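PDB 1U02: trehalose-6-phosphate phosphatase-related protein from Thermoplasma acidophilum, which removes the phosphate from trehalose 6-phosphate with the help of magnesium, releasing free trehalose. Local coordinates for residues Ser22-Asp25 / Ala26-Ser30; Leu154-Pro157 / Gly158-Lys161; Leu86-Phe89 / Asp90-Glu94; Tyr109-Leu113 / Ala114-His118; Pro128-Arg131 / Ser132-Glu136. All coordinates share one frame; numbering follows the deposited sequence.

Along the chain the order is contact 1, contact 3, contact 4, contact 5, contact 2. Contact 1 stands apart at the start of helix 26-38 in the HAD-type core, beside the metal sites; its centre is about 23 Å from that of contact 4 and about 36 Å from that of contact 5. The other four gather round the four-stranded antiparallel sheet of the smaller, cap-like part. Contact 4 is its hairpin 107-111/114-118, and helices 86-96 (contact 3) and 127-141 (contact 5) pack against it. Contact 2, where strand 151-155 ends, touches all three and leads back to the core at Lys161, which is salt-bridged to Asp7, by similarity the nucleophile.

Contact 1. Residues Ser22-Asp25 / Ala26-Ser30; sequences SYAD and AGLLS. With NA (sodium ion), chain C.
Asp25 is the N-cap of helix 26-38 and grips its first turn, at the end of the loop that follows strand 3-7 in this HAD-type core. Within 22-30 the polar part rests on two bonds. Asp25 OD1 accepts the backbone N of Leu28 at 2.9 Å, met nearly end-on to the carboxylate C-O bond (N-H...O 161°). The side chain can turn back onto the helix start because CG lies between the backbone N and the carbonyl carbon (chi1 56°). Asp25 O begins the regular helical bonding by taking Leu29 N at 3.0 Å. Beyond the segments, OD1 also forms a salt bridge to Arg216 NH1, tying the helix start to helix 212-229. The apolar part centres on Ala24, whose methyl points toward the helix: CB meets Leu28 CD2 at 3.6 Å and, more loosely, Leu29 CD2 at 4.1 Å. Ala24 thus touches both leucines, Leu28 the more closely, while Leu28 also rests on Val13. Three residues before the cap, Ser22 reaches a metal site; its backbone O takes a bond from Tyr8 OH. Asp9 and Pro14 complete the protein ligands of the sodium ion, which Ser22 OG binds at 2.7 Å and water 1 at 2.5 Å.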
loop_
_atom_site.group_PDB
_atom_site.type_symbol
_atom_site.label_atom_id
_atom_site.label_comp_id
_atom_site.label_asym_id
_atom_site.label_seq_id
_atom_site.Cartn_x
_atom_site.Cartn_y
_atom_site.Cartn_z
ATOM N N SER A 22 3.907 0.103 -12.157
ATOM C CA SER A 22 3.969 1.336 -11.372
ATOM C C SER A 22 5.307 1.797 -10.792
ATOM O O SER A 22 5.400 2.133 -9.606
ATOM C CB SER A 22 2.926 1.276 -10.256
ATOM O OG SER A 22 1.629 1.132 -10.812
ATOM N N TYR A 23 6.338 1.821 -11.630
ATOM C CA TYR A 23 7.652 2.289 -11.202
ATOM C C TYR A 23 7.612 3.812 -11.126
ATOM O O TYR A 23 6.921 4.454 -11.912
ATOM C CB TYR A 23 8.714 1.851 -12.201
ATOM C CG TYR A 23 9.066 0.395 -12.068
ATOM C CD1 TYR A 23 10.289 0.009 -11.534
ATOM C CD2 TYR A 23 8.169 -0.599 -12.460
ATOM C CE1 TYR A 23 10.618 -1.336 -11.394
ATOM C CE2 TYR A 23 8.487 -1.946 -12.323
ATOM C CZ TYR A 23 9.715 -2.303 -11.791
ATOM O OH TYR A 23 10.055 -3.632 -11.673
ATOM N N ALA A 24 8.352 4.384 -10.182
ATOM C CA ALA A 24 8.383 5.831 -10.017
ATOM C C ALA A 24 9.160 6.481 -11.160
ATOM O O ALA A 24 10.238 6.004 -11.533
ATOM C CB ALA A 24 9.034 6.187 -8.686
ATOM N N ASP A 25 8.617 7.555 -11.725
ATOM C CA ASP A 25 9.314 8.261 -12.801
ATOM C C ASP A 25 10.336 9.204 -12.176
ATOM O O ASP A 25 10.340 9.399 -10.959
ATOM C CB ASP A 25 8.337 9.047 -13.700
ATOM C CG ASP A 25 7.477 10.039 -12.932
ATOM O OD1 ASP A 25 7.910 10.539 -11.872
ATOM O OD2 ASP A 25 6.360 10.342 -13.408
ATOM N N ALA A 26 11.211 9.773 -13.005
ATOM C CA ALA A 26 12.250 10.684 -12.532
ATOM C C ALA A 26 11.707 11.798 -11.643
ATOM O O ALA A 26 12.346 12.183 -10.665
ATOM C CB ALA A 26 12.998 11.286 -13.725
ATOM N N GLY A 27 10.534 12.319 -11.987
ATOM C CA GLY A 27 9.949 13.390 -11.197
ATOM C C GLY A 27 9.691 12.990 -9.757
ATOM O O GLY A 27 10.016 13.729 -8.819
ATOM N N LEU A 28 9.108 11.810 -9.575
ATOM C CA LEU A 28 8.812 11.318 -8.238
ATOM C C LEU A 28 10.110 10.980 -7.502
ATOM O O LEU A 28 10.234 11.232 -6.300
ATOM C CB LEU A 28 7.903 10.082 -8.304
ATOM C CG LEU A 28 7.504 9.467 -6.952
ATOM C CD1 LEU A 28 6.891 10.540 -6.057
ATOM C CD2 LEU A 28 6.522 8.315 -7.165
ATOM N N LEU A 29 11.074 10.414 -8.221
ATOM C CA LEU A 29 12.352 10.058 -7.612
ATOM C C LEU A 29 13.025 11.305 -7.033
ATOM O O LEU A 29 13.560 11.269 -5.927
ATOM C CB LEU A 29 13.270 9.387 -8.646
ATOM C CG LEU A 29 12.832 7.978 -9.075
ATOM C CD1 LEU A 29 13.655 7.487 -10.262
ATOM C CD2 LEU A 29 12.984 7.029 -7.891
ATOM N N SER A 30 12.983 12.408 -7.774
ATOM C CA SER A 30 13.592 13.660 -7.321
ATOM C C SER A 30 12.862 14.213 -6.092
ATOM O O SER A 30 13.492 14.594 -5.101
ATOM C CB SER A 30 13.568 14.686 -8.462
ATOM O OG SER A 30 13.951 15.980 -8.020
HETATM NA NA NA C . -0.465 2.013 -9.304
HETATM O O HOH W 1 -2.472 0.647 -10.022
#

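Contact 2. Residues Leu154-Pro157 / Gly158-Lys161; sequences LRVP and GVNK
Arg155, the last residue of strand 151-155, lies across Val159, the CG2 methyl of which sits over one face of the guanidinium, displaced toward its rim. The closest approach is NE to Val159 CG2 at 3.3 Å, with CD and CZ each 3.6 Å from that methyl. From CG to NE the arginine is extended, and a chi1 of 60°, which places CG between the backbone N and the carbonyl carbon, swings the chain over the valine. Its charge is met by Glu144 on the adjoining strand through a salt bridge to NE, and the other carboxylate oxygen of Glu144 accepts Gly158 N. Val156 comes next and opens a type II beta turn that closes at Val159. The closing bond, from Val159 N to Val156 O, is long and weak at 3.5 Å. Val159 CG1 lies close to that oxygen, 3.2 Å from Val156 O and 3.9 Å from Val156 CB. Pro157 occupies the second turn position; Gly158, the third, takes phi 83°, a backbone shape in which a side chain would press on Pro157 O. Beyond the turn Asn160 OD1 caps Ser163 N at the start of helix 161-169, and Lys161 NZ forms salt bridges with Asp7 and Asp183.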
loop_
_atom_site.group_PDB
_atom_site.type_symbol
_atom_site.label_atom_id
_atom_site.label_comp_id
_atom_site.label_asym_id
_atom_site.label_seq_id
_atom_site.Cartn_x
_atom_site.Cartn_y
_atom_site.Cartn_z
ATOM N N LEU A 154 -5.577 -11.927 -0.664
ATOM C CA LEU A 154 -5.460 -12.782 0.508
ATOM C C LEU A 154 -4.250 -12.237 1.239
ATOM O O LEU A 154 -3.188 -12.057 0.641
ATOM C CB LEU A 154 -5.216 -14.235 0.107
ATOM C CG LEU A 154 -6.404 -14.888 -0.595
ATOM C CD1 LEU A 154 -6.080 -16.347 -0.907
ATOM C CD2 LEU A 154 -7.634 -14.789 0.304
ATOM N N ARG A 155 -4.403 -11.973 2.530
ATOM C CA ARG A 155 -3.307 -11.406 3.290
ATOM C C ARG A 155 -3.266 -11.910 4.729
ATOM O O ARG A 155 -4.093 -12.729 5.136
ATOM C CB ARG A 155 -3.429 -9.880 3.261
ATOM C CG ARG A 155 -4.731 -9.367 3.851
ATOM C CD ARG A 155 -4.958 -7.877 3.600
ATOM N NE ARG A 155 -6.000 -7.359 4.487
ATOM C CZ ARG A 155 -6.470 -6.114 4.472
ATOM N NH1 ARG A 155 -5.999 -5.229 3.603
ATOM N NH2 ARG A 155 -7.402 -5.750 5.346
ATOM N N VAL A 156 -2.292 -11.420 5.490
ATOM C CA VAL A 156 -2.142 -11.808 6.891
ATOM C C VAL A 156 -3.306 -11.236 7.706
ATOM O O VAL A 156 -3.611 -10.048 7.622
ATOM C CB VAL A 156 -0.800 -11.283 7.473
ATOM C CG1 VAL A 156 -0.744 -11.542 8.977
ATOM C CG2 VAL A 156 0.368 -11.970 6.782
ATOM N N PRO A 157 -3.979 -12.079 8.503
ATOM C CA PRO A 157 -5.101 -11.579 9.302
ATOM C C PRO A 157 -4.717 -10.413 10.227
ATOM O O PRO A 157 -3.634 -10.399 10.810
ATOM C CB PRO A 157 -5.539 -12.815 10.093
ATOM C CG PRO A 157 -5.194 -13.955 9.166
ATOM C CD PRO A 157 -3.827 -13.537 8.655
ATOM N N GLY A 158 -5.605 -9.428 10.330
ATOM C CA GLY A 158 -5.374 -8.301 11.218
ATOM C C GLY A 158 -4.511 -7.135 10.767
ATOM O O GLY A 158 -4.334 -6.192 11.540
ATOM N N VAL A 159 -3.976 -7.161 9.548
ATOM C CA VAL A 159 -3.140 -6.040 9.109
ATOM C C VAL A 159 -3.939 -4.739 9.144
ATOM O O VAL A 159 -5.122 -4.719 8.813
ATOM C CB VAL A 159 -2.574 -6.275 7.688
ATOM C CG1 VAL A 159 -1.651 -7.489 7.705
ATOM C CG2 VAL A 159 -3.702 -6.479 6.686
ATOM N N ASN A 160 -3.283 -3.651 9.539
ATOM C CA ASN A 160 -3.943 -2.353 9.658
ATOM C C ASN A 160 -2.959 -1.184 9.474
ATOM O O ASN A 160 -2.079 -0.978 10.311
ATOM C CB ASN A 160 -4.592 -2.269 11.047
ATOM C CG ASN A 160 -5.487 -1.059 11.211
ATOM O OD1 ASN A 160 -5.070 0.076 10.989
ATOM N ND2 ASN A 160 -6.728 -1.299 11.615
ATOM N N LYS A 161 -3.103 -0.427 8.387
ATOM C CA LYS A 161 -2.224 0.720 8.136
ATOM C C LYS A 161 -2.196 1.683 9.318
ATOM O O LYS A 161 -1.128 2.119 9.751
ATOM C CB LYS A 161 -2.678 1.514 6.911
ATOM C CG LYS A 161 -2.104 1.082 5.578
ATOM C CD LYS A 161 -2.601 2.029 4.488
ATOM C CE LYS A 161 -2.053 1.667 3.115
ATOM N NZ LYS A 161 -2.667 2.525 2.061
#

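Contact 3. Residues Leu86-Phe89 / Asp90-Glu94; sequences LGVF and DRIYE
Ile92 lies over the preceding turn of helix 86-96, an alpha helix packed on the antiparallel sheet, where it meets Val88 and Phe89. Its CB stands 3.6 Å from Val88 O. CG1 comes closer to the same oxygen, at 3.3 Å, since it lies anti to the carbonyl carbon of Ile92 (chi1 -70°) and is thus directed back along the helix. The chain then extends, and CD1 reaches between two side chains: it is 3.7 Å from Val88 CG1 and 3.8 Å from Phe89 CD1. The valine is crossed at an angle, whereas the isoleucine and phenylalanine run side by side in the same direction, the methyl meeting the ring obliquely. Outside the helix this apolar patch continues to Val115 and Tyr117 of strand 114-118, and to Ile137 and Phe141 of helix 127-141. The backbone beneath is regular: Ile92 N gives its bond to Val88 O at 2.9 Å, Arg91 N to Gly87 O, and Tyr93 N to Phe89 O. At the start of the helix the bond from Asp90 N to Leu86 O is weak. The side chain of Asp90 forms a salt bridge through OD1 with Arg110, joining the helix to the edge strand 107-111. On the outer side Arg91 bends at its third torsion (chi3 -70°), folding its guanidinium back along the previous turn. One face of the group lies over Val88 CA, and Arg91 NH2 ends 3.9 Å from Val88 CG2.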
loop_
_atom_site.group_PDB
_atom_site.type_symbol
_atom_site.label_atom_id
_atom_site.label_comp_id
_atom_site.label_asym_id
_atom_site.label_seq_id
_atom_site.Cartn_x
_atom_site.Cartn_y
_atom_site.Cartn_z
ATOM N N LEU A 86 4.779 -17.239 5.874
ATOM C CA LEU A 86 5.556 -17.377 4.643
ATOM C C LEU A 86 5.267 -18.671 3.872
ATOM O O LEU A 86 5.091 -18.645 2.655
ATOM C CB LEU A 86 7.058 -17.274 4.939
ATOM C CG LEU A 86 7.549 -15.894 5.397
ATOM C CD1 LEU A 86 9.039 -15.947 5.721
ATOM C CD2 LEU A 86 7.281 -14.866 4.302
ATOM N N GLY A 87 5.218 -19.800 4.570
ATOM C CA GLY A 87 4.940 -21.053 3.886
ATOM C C GLY A 87 3.516 -21.108 3.356
ATOM O O GLY A 87 3.244 -21.720 2.319
ATOM N N VAL A 88 2.602 -20.456 4.067
ATOM C CA VAL A 88 1.196 -20.434 3.682
ATOM C C VAL A 88 0.970 -19.788 2.320
ATOM O O VAL A 88 0.347 -20.376 1.438
ATOM C CB VAL A 88 0.351 -19.688 4.735
ATOM C CG1 VAL A 88 -1.106 -19.646 4.300
ATOM C CG2 VAL A 88 0.477 -20.390 6.074
ATOM N N PHE A 89 1.479 -18.577 2.141
ATOM C CA PHE A 89 1.292 -17.904 0.872
ATOM C C PHE A 89 1.982 -18.601 -0.292
ATOM O O PHE A 89 1.546 -18.469 -1.436
ATOM C CB PHE A 89 1.702 -16.443 1.011
ATOM C CG PHE A 89 0.705 -15.645 1.786
ATOM C CD1 PHE A 89 -0.537 -15.348 1.225
ATOM C CD2 PHE A 89 0.957 -15.261 3.101
ATOM C CE1 PHE A 89 -1.521 -14.681 1.967
ATOM C CE2 PHE A 89 -0.020 -14.593 3.850
ATOM C CZ PHE A 89 -1.261 -14.306 3.279
ATOM N N ASP A 90 3.040 -19.358 -0.008
ATOM C CA ASP A 90 3.708 -20.107 -1.072
ATOM C C ASP A 90 2.730 -21.180 -1.552
ATOM O O ASP A 90 2.550 -21.382 -2.755
ATOM C CB ASP A 90 4.984 -20.791 -0.570
ATOM C CG ASP A 90 6.130 -19.816 -0.362
ATOM O OD1 ASP A 90 6.226 -18.832 -1.131
ATOM O OD2 ASP A 90 6.946 -20.045 0.560
ATOM N N ARG A 91 2.094 -21.860 -0.600
ATOM C CA ARG A 91 1.136 -22.914 -0.914
ATOM C C ARG A 91 -0.110 -22.353 -1.598
ATOM O O ARG A 91 -0.655 -22.971 -2.515
ATOM C CB ARG A 91 0.729 -23.672 0.358
ATOM C CG ARG A 91 1.886 -24.401 1.043
ATOM C CD ARG A 91 1.404 -25.565 1.925
ATOM N NE ARG A 91 0.704 -25.138 3.138
ATOM C CZ ARG A 91 1.288 -24.560 4.187
ATOM N NH1 ARG A 91 2.598 -24.331 4.187
ATOM N NH2 ARG A 91 0.563 -24.217 5.245
ATOM N N ILE A 92 -0.562 -21.186 -1.149
ATOM C CA ILE A 92 -1.744 -20.568 -1.742
ATOM C C ILE A 92 -1.507 -20.288 -3.221
ATOM O O ILE A 92 -2.366 -20.565 -4.059
ATOM C CB ILE A 92 -2.114 -19.255 -1.010
ATOM C CG1 ILE A 92 -2.651 -19.590 0.387
ATOM C CG2 ILE A 92 -3.154 -18.471 -1.814
ATOM C CD1 ILE A 92 -2.894 -18.379 1.267
ATOM N N TYR A 93 -0.337 -19.750 -3.544
ATOM C CA TYR A 93 -0.014 -19.448 -4.929
ATOM C C TYR A 93 0.074 -20.734 -5.746
ATOM O O TYR A 93 -0.453 -20.820 -6.853
ATOM C CB TYR A 93 1.319 -18.703 -5.030
ATOM C CG TYR A 93 1.669 -18.381 -6.457
ATOM C CD1 TYR A 93 0.964 -17.411 -7.160
ATOM C CD2 TYR A 93 2.651 -19.103 -7.135
ATOM C CE1 TYR A 93 1.217 -17.167 -8.510
ATOM C CE2 TYR A 93 2.914 -18.869 -8.486
ATOM C CZ TYR A 93 2.188 -17.902 -9.163
ATOM O OH TYR A 93 2.408 -17.690 -10.503
ATOM N N GLU A 94 0.753 -21.731 -5.198
ATOM C CA GLU A 94 0.902 -22.998 -5.901
ATOM C C GLU A 94 -0.442 -23.648 -6.200
ATOM O O GLU A 94 -0.655 -24.177 -7.295
ATOM C CB GLU A 94 1.772 -23.958 -5.084
ATOM C CG GLU A 94 1.917 -25.342 -5.701
ATOM C CD GLU A 94 2.276 -25.297 -7.180
ATOM O OE1 GLU A 94 3.249 -24.600 -7.546
ATOM O OE2 GLU A 94 1.583 -25.964 -7.979
#

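Contact 4. Residues Tyr109-Leu113 / Ala114-His118; sequences YRKNL and AVLYH
The beta hairpin of strands 107-111 and 114-118 forms one edge of the four-stranded antiparallel sheet, its strands joined by a type I turn from Lys111 to Ala114. Tyr109 and Leu116 are a hydrogen-bonded pair: Tyr109 N meets Leu116 O at 2.9 Å in the carbonyl plane and almost straight (175°), and Leu116 N returns to Tyr109 O at 3.0 Å. Nearer the turn the ladder loosens. Lys111 N to Ala114 O is short but strongly bent (127°) and weak, and Ala114 N to Lys111 O is weak through its length of 3.5 Å. On the face shared by Tyr109, Lys111, Leu116 and His118, the tyrosine ring lies alongside its cross-strand neighbours. CD2 is 3.7 Å from Leu116 CD2, which meets the ring obliquely, and CE2 is 3.8 Å from His118 CB, which lies at the ring edge near its plane. The tyrosine OH bonds to Glu20. Lys111 stretches out beyond CG on this face to a salt bridge with Glu51. The opposite face carries Arg110 and Val115, and there Arg110 lies against Tyr93 of helix 86-96. Polar bonds thus tie the edge strand to core elements on one face, while the other packs on a cap helix.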
loop_
_atom_site.group_PDB
_atom_site.type_symbol
_atom_site.label_atom_id
_atom_site.label_comp_id
_atom_site.label_asym_id
_atom_site.label_seq_id
_atom_site.Cartn_x
_atom_site.Cartn_y
_atom_site.Cartn_z
ATOM N N TYR A 109 -0.925 -11.905 -8.735
ATOM C CA TYR A 109 0.343 -11.309 -8.341
ATOM C C TYR A 109 0.792 -11.934 -7.032
ATOM O O TYR A 109 0.177 -11.730 -5.986
ATOM C CB TYR A 109 0.175 -9.801 -8.188
ATOM C CG TYR A 109 -0.224 -9.126 -9.479
ATOM C CD1 TYR A 109 0.738 -8.619 -10.349
ATOM C CD2 TYR A 109 -1.564 -8.995 -9.830
ATOM C CE1 TYR A 109 0.374 -7.990 -11.543
ATOM C CE2 TYR A 109 -1.941 -8.367 -11.021
ATOM C CZ TYR A 109 -0.969 -7.866 -11.870
ATOM O OH TYR A 109 -1.341 -7.240 -13.046
ATOM N N ARG A 110 1.869 -12.704 -7.112
ATOM C CA ARG A 110 2.418 -13.393 -5.958
ATOM C C ARG A 110 3.376 -12.531 -5.152
ATOM O O ARG A 110 4.216 -11.833 -5.713
ATOM C CB ARG A 110 3.146 -14.659 -6.417
ATOM C CG ARG A 110 3.833 -15.419 -5.303
ATOM C CD ARG A 110 4.630 -16.580 -5.867
ATOM N NE ARG A 110 5.149 -17.454 -4.822
ATOM C CZ ARG A 110 5.772 -18.606 -5.054
ATOM N NH1 ARG A 110 5.954 -19.023 -6.302
ATOM N NH2 ARG A 110 6.210 -19.341 -4.039
ATOM N N LYS A 111 3.237 -12.589 -3.830
ATOM C CA LYS A 111 4.108 -11.851 -2.920
ATOM C C LYS A 111 4.364 -12.766 -1.725
ATOM O O LYS A 111 3.591 -13.688 -1.478
ATOM C CB LYS A 111 3.436 -10.548 -2.484
ATOM C CG LYS A 111 3.096 -9.677 -3.683
ATOM C CD LYS A 111 2.270 -8.470 -3.352
ATOM C CE LYS A 111 1.813 -7.817 -4.653
ATOM N NZ LYS A 111 1.250 -6.468 -4.456
ATOM N N ASN A 112 5.439 -12.524 -0.983
ATOM C CA ASN A 112 5.749 -13.380 0.157
ATOM C C ASN A 112 4.655 -13.450 1.220
ATOM O O ASN A 112 4.460 -14.498 1.840
ATOM C CB ASN A 112 7.066 -12.953 0.809
ATOM C CG ASN A 112 8.251 -13.138 -0.111
ATOM O OD1 ASN A 112 8.293 -14.086 -0.892
ATOM N ND2 ASN A 112 9.228 -12.244 -0.014
ATOM N N LEU A 113 3.941 -12.350 1.438
ATOM C CA LEU A 113 2.886 -12.349 2.451
ATOM C C LEU A 113 1.510 -11.970 1.921
ATOM O O LEU A 113 0.663 -11.466 2.663
ATOM C CB LEU A 113 3.267 -11.431 3.617
ATOM C CG LEU A 113 4.469 -11.944 4.429
ATOM C CD1 LEU A 113 4.892 -10.913 5.474
ATOM C CD2 LEU A 113 4.097 -13.271 5.093
ATOM N N ALA A 114 1.278 -12.226 0.641
ATOM C CA ALA A 114 -0.020 -11.921 0.051
ATOM C C ALA A 114 -0.089 -12.401 -1.384
ATOM O O ALA A 114 0.932 -12.516 -2.061
ATOM C CB ALA A 114 -0.288 -10.408 0.097
ATOM N N VAL A 115 -1.301 -12.707 -1.828
ATOM C CA VAL A 115 -1.544 -13.114 -3.203
ATOM C C VAL A 115 -2.713 -12.249 -3.625
ATOM O O VAL A 115 -3.797 -12.309 -3.038
ATOM C CB VAL A 115 -1.924 -14.601 -3.338
ATOM C CG1 VAL A 115 -2.190 -14.925 -4.807
ATOM C CG2 VAL A 115 -0.793 -15.475 -2.807
ATOM N N LEU A 116 -2.478 -11.425 -4.634
ATOM C CA LEU A 116 -3.489 -10.508 -5.123
ATOM C C LEU A 116 -4.093 -11.003 -6.433
ATOM O O LEU A 116 -3.373 -11.301 -7.388
ATOM C CB LEU A 116 -2.851 -9.122 -5.295
ATOM C CG LEU A 116 -3.696 -7.911 -5.704
ATOM C CD1 LEU A 116 -2.989 -6.627 -5.276
ATOM C CD2 LEU A 116 -3.916 -7.929 -7.203
ATOM N N TYR A 117 -5.417 -11.114 -6.459
ATOM C CA TYR A 117 -6.124 -11.558 -7.650
ATOM C C TYR A 117 -6.739 -10.314 -8.288
ATOM O O TYR A 117 -7.553 -9.627 -7.661
ATOM C CB TYR A 117 -7.215 -12.568 -7.266
ATOM C CG TYR A 117 -6.669 -13.793 -6.561
ATOM C CD1 TYR A 117 -6.303 -14.935 -7.276
ATOM C CD2 TYR A 117 -6.463 -13.787 -5.186
ATOM C CE1 TYR A 117 -5.741 -16.043 -6.634
ATOM C CE2 TYR A 117 -5.903 -14.882 -4.531
ATOM C CZ TYR A 117 -5.543 -16.004 -5.256
ATOM O OH TYR A 117 -4.986 -17.077 -4.599
ATOM N N HIS A 118 -6.327 -10.010 -9.517
ATOM C CA HIS A 118 -6.842 -8.839 -10.219
ATOM C C HIS A 118 -7.882 -9.301 -11.231
ATOM O O HIS A 118 -7.578 -10.069 -12.147
ATOM C CB HIS A 118 -5.711 -8.095 -10.938
ATOM C CG HIS A 118 -6.026 -6.662 -11.247
ATOM N ND1 HIS A 118 -7.170 -6.274 -11.916
ATOM C CD2 HIS A 118 -5.354 -5.520 -10.963
ATOM C CE1 HIS A 118 -7.189 -4.956 -12.026
ATOM N NE2 HIS A 118 -6.099 -4.475 -11.453
#

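Contact 5. Residues Pro128-Arg131 / Ser132-Glu136; sequences PKLR and SRIEE
Residues 128-136 form two and a half turns of helix 127-141, with regular bonds such as Ser132 N to Pro128 O at 3.1 Å and Ile134 N to Leu130 O at 2.9 Å. One carbonyl is gripped twice: Lys129 O accepts Arg133 N at 3.1 Å and the hydroxyl of Ser132 at 2.7 Å, both from the same face of its plane. The serine OG gets there by standing between its backbone N and carbonyl carbon (chi1 68°). The helix packs its apolar side on the four-stranded antiparallel sheet, beside helix 86-96, where Leu130 CG meets Ile134 CD1 at 3.9 Å as the two chains pass at an angle; Ile134 continues onto Ile152 and Leu154 of strand 151-155. Arg131 and Glu135 make a salt bridge whose NE-OE2 bond is weak at 3.4 Å. OE2 lies at the guanidinium edge, yet the two flat groups are turned 65° apart. Tyr147 joins both, giving its OH to Glu135 OE2 and its ring to Arg131 in a cation-pi contact. Lys129 and Arg133 bring like charges together, NZ to NH2 at 4.1 Å. Water 2 bridges the pair, accepting from Lys129 NZ and, in the guanidinium plane, from Arg133 NE at 2.7 Å.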
loop_
_atom_site.group_PDB
_atom_site.type_symbol
_atom_site.label_atom_id
_atom_site.label_comp_id
_atom_site.label_asym_id
_atom_site.label_seq_id
_atom_site.Cartn_x
_atom_site.Cartn_y
_atom_site.Cartn_z
ATOM N N PRO A 128 -18.479 -14.092 -9.496
ATOM C CA PRO A 128 -19.014 -14.589 -8.224
ATOM C C PRO A 128 -18.401 -15.954 -7.882
ATOM O O PRO A 128 -18.097 -16.242 -6.722
ATOM C CB PRO A 128 -20.515 -14.674 -8.493
ATOM C CG PRO A 128 -20.739 -13.511 -9.430
ATOM C CD PRO A 128 -19.565 -13.647 -10.388
ATOM N N LYS A 129 -18.211 -16.782 -8.906
ATOM C CA LYS A 129 -17.628 -18.107 -8.731
ATOM C C LYS A 129 -16.190 -17.999 -8.233
ATOM O O LYS A 129 -15.788 -18.699 -7.304
ATOM C CB LYS A 129 -17.660 -18.871 -10.059
ATOM C CG LYS A 129 -17.011 -20.239 -10.002
ATOM C CD LYS A 129 -16.962 -20.876 -11.383
ATOM C CE LYS A 129 -16.369 -22.276 -11.325
ATOM N NZ LYS A 129 -17.197 -23.206 -10.496
ATOM N N LEU A 130 -15.412 -17.117 -8.857
ATOM C CA LEU A 130 -14.024 -16.927 -8.460
ATOM C C LEU A 130 -13.959 -16.419 -7.028
ATOM O O LEU A 130 -13.149 -16.883 -6.231
ATOM C CB LEU A 130 -13.330 -15.918 -9.380
ATOM C CG LEU A 130 -11.896 -15.559 -8.972
ATOM C CD1 LEU A 130 -10.999 -16.792 -9.039
ATOM C CD2 LEU A 130 -11.372 -14.468 -9.890
ATOM N N ARG A 131 -14.816 -15.460 -6.707
ATOM C CA ARG A 131 -14.843 -14.899 -5.369
ATOM C C ARG A 131 -15.042 -15.986 -4.320
ATOM O O ARG A 131 -14.348 -16.004 -3.302
ATOM C CB ARG A 131 -15.954 -13.849 -5.255
ATOM C CG ARG A 131 -16.067 -13.214 -3.877
ATOM C CD ARG A 131 -17.181 -12.171 -3.827
ATOM N NE ARG A 131 -17.355 -11.623 -2.479
ATOM C CZ ARG A 131 -18.247 -10.691 -2.153
ATOM N NH1 ARG A 131 -19.059 -10.188 -3.075
ATOM N NH2 ARG A 131 -18.327 -10.258 -0.901
ATOM N N SER A 132 -15.979 -16.900 -4.572
ATOM C CA SER A 132 -16.254 -17.978 -3.627
ATOM C C SER A 132 -15.055 -18.916 -3.501
ATOM O O SER A 132 -14.787 -19.436 -2.418
ATOM C CB SER A 132 -17.500 -18.771 -4.052
ATOM O OG SER A 132 -17.272 -19.504 -5.243
ATOM N N ARG A 133 -14.334 -19.131 -4.602
ATOM C CA ARG A 133 -13.151 -19.997 -4.569
ATOM C C ARG A 133 -12.076 -19.368 -3.697
ATOM O O ARG A 133 -11.430 -20.047 -2.903
ATOM C CB ARG A 133 -12.557 -20.204 -5.967
ATOM C CG ARG A 133 -13.316 -21.141 -6.884
ATOM C CD ARG A 133 -12.432 -21.480 -8.085
ATOM N NE ARG A 133 -13.096 -22.314 -9.080
ATOM C CZ ARG A 133 -12.509 -22.767 -10.184
ATOM N NH1 ARG A 133 -11.238 -22.468 -10.436
ATOM N NH2 ARG A 133 -13.190 -23.519 -11.038
ATOM N N ILE A 134 -11.874 -18.068 -3.870
ATOM C CA ILE A 134 -10.869 -17.347 -3.094
ATOM C C ILE A 134 -11.202 -17.407 -1.603
ATOM O O ILE A 134 -10.329 -17.654 -0.772
ATOM C CB ILE A 134 -10.782 -15.874 -3.547
ATOM C CG1 ILE A 134 -10.219 -15.814 -4.968
ATOM C CG2 ILE A 134 -9.905 -15.073 -2.588
ATOM C CD1 ILE A 134 -10.307 -14.439 -5.609
ATOM N N GLU A 135 -12.469 -17.202 -1.267
ATOM C CA GLU A 135 -12.887 -17.239 0.128
ATOM C C GLU A 135 -12.681 -18.632 0.720
ATOM O O GLU A 135 -12.360 -18.766 1.898
ATOM C CB GLU A 135 -14.350 -16.804 0.236
ATOM C CG GLU A 135 -14.569 -15.426 -0.375
ATOM C CD GLU A 135 -16.018 -14.987 -0.385
ATOM O OE1 GLU A 135 -16.895 -15.826 -0.675
ATOM O OE2 GLU A 135 -16.273 -13.790 -0.118
ATOM N N GLU A 136 -12.847 -19.663 -0.104
ATOM C CA GLU A 136 -12.656 -21.038 0.353
ATOM C C GLU A 136 -11.181 -21.253 0.688
ATOM O O GLU A 136 -10.840 -21.853 1.712
ATOM C CB GLU A 136 -13.105 -22.022 -0.733
ATOM C CG GLU A 136 -12.899 -23.487 -0.386
ATOM C CD GLU A 136 -13.493 -24.419 -1.432
ATOM O OE1 GLU A 136 -13.113 -24.309 -2.621
ATOM O OE2 GLU A 136 -14.345 -25.262 -1.067
HETATM O O HOH W 2 -15.417 -23.380 -8.159
#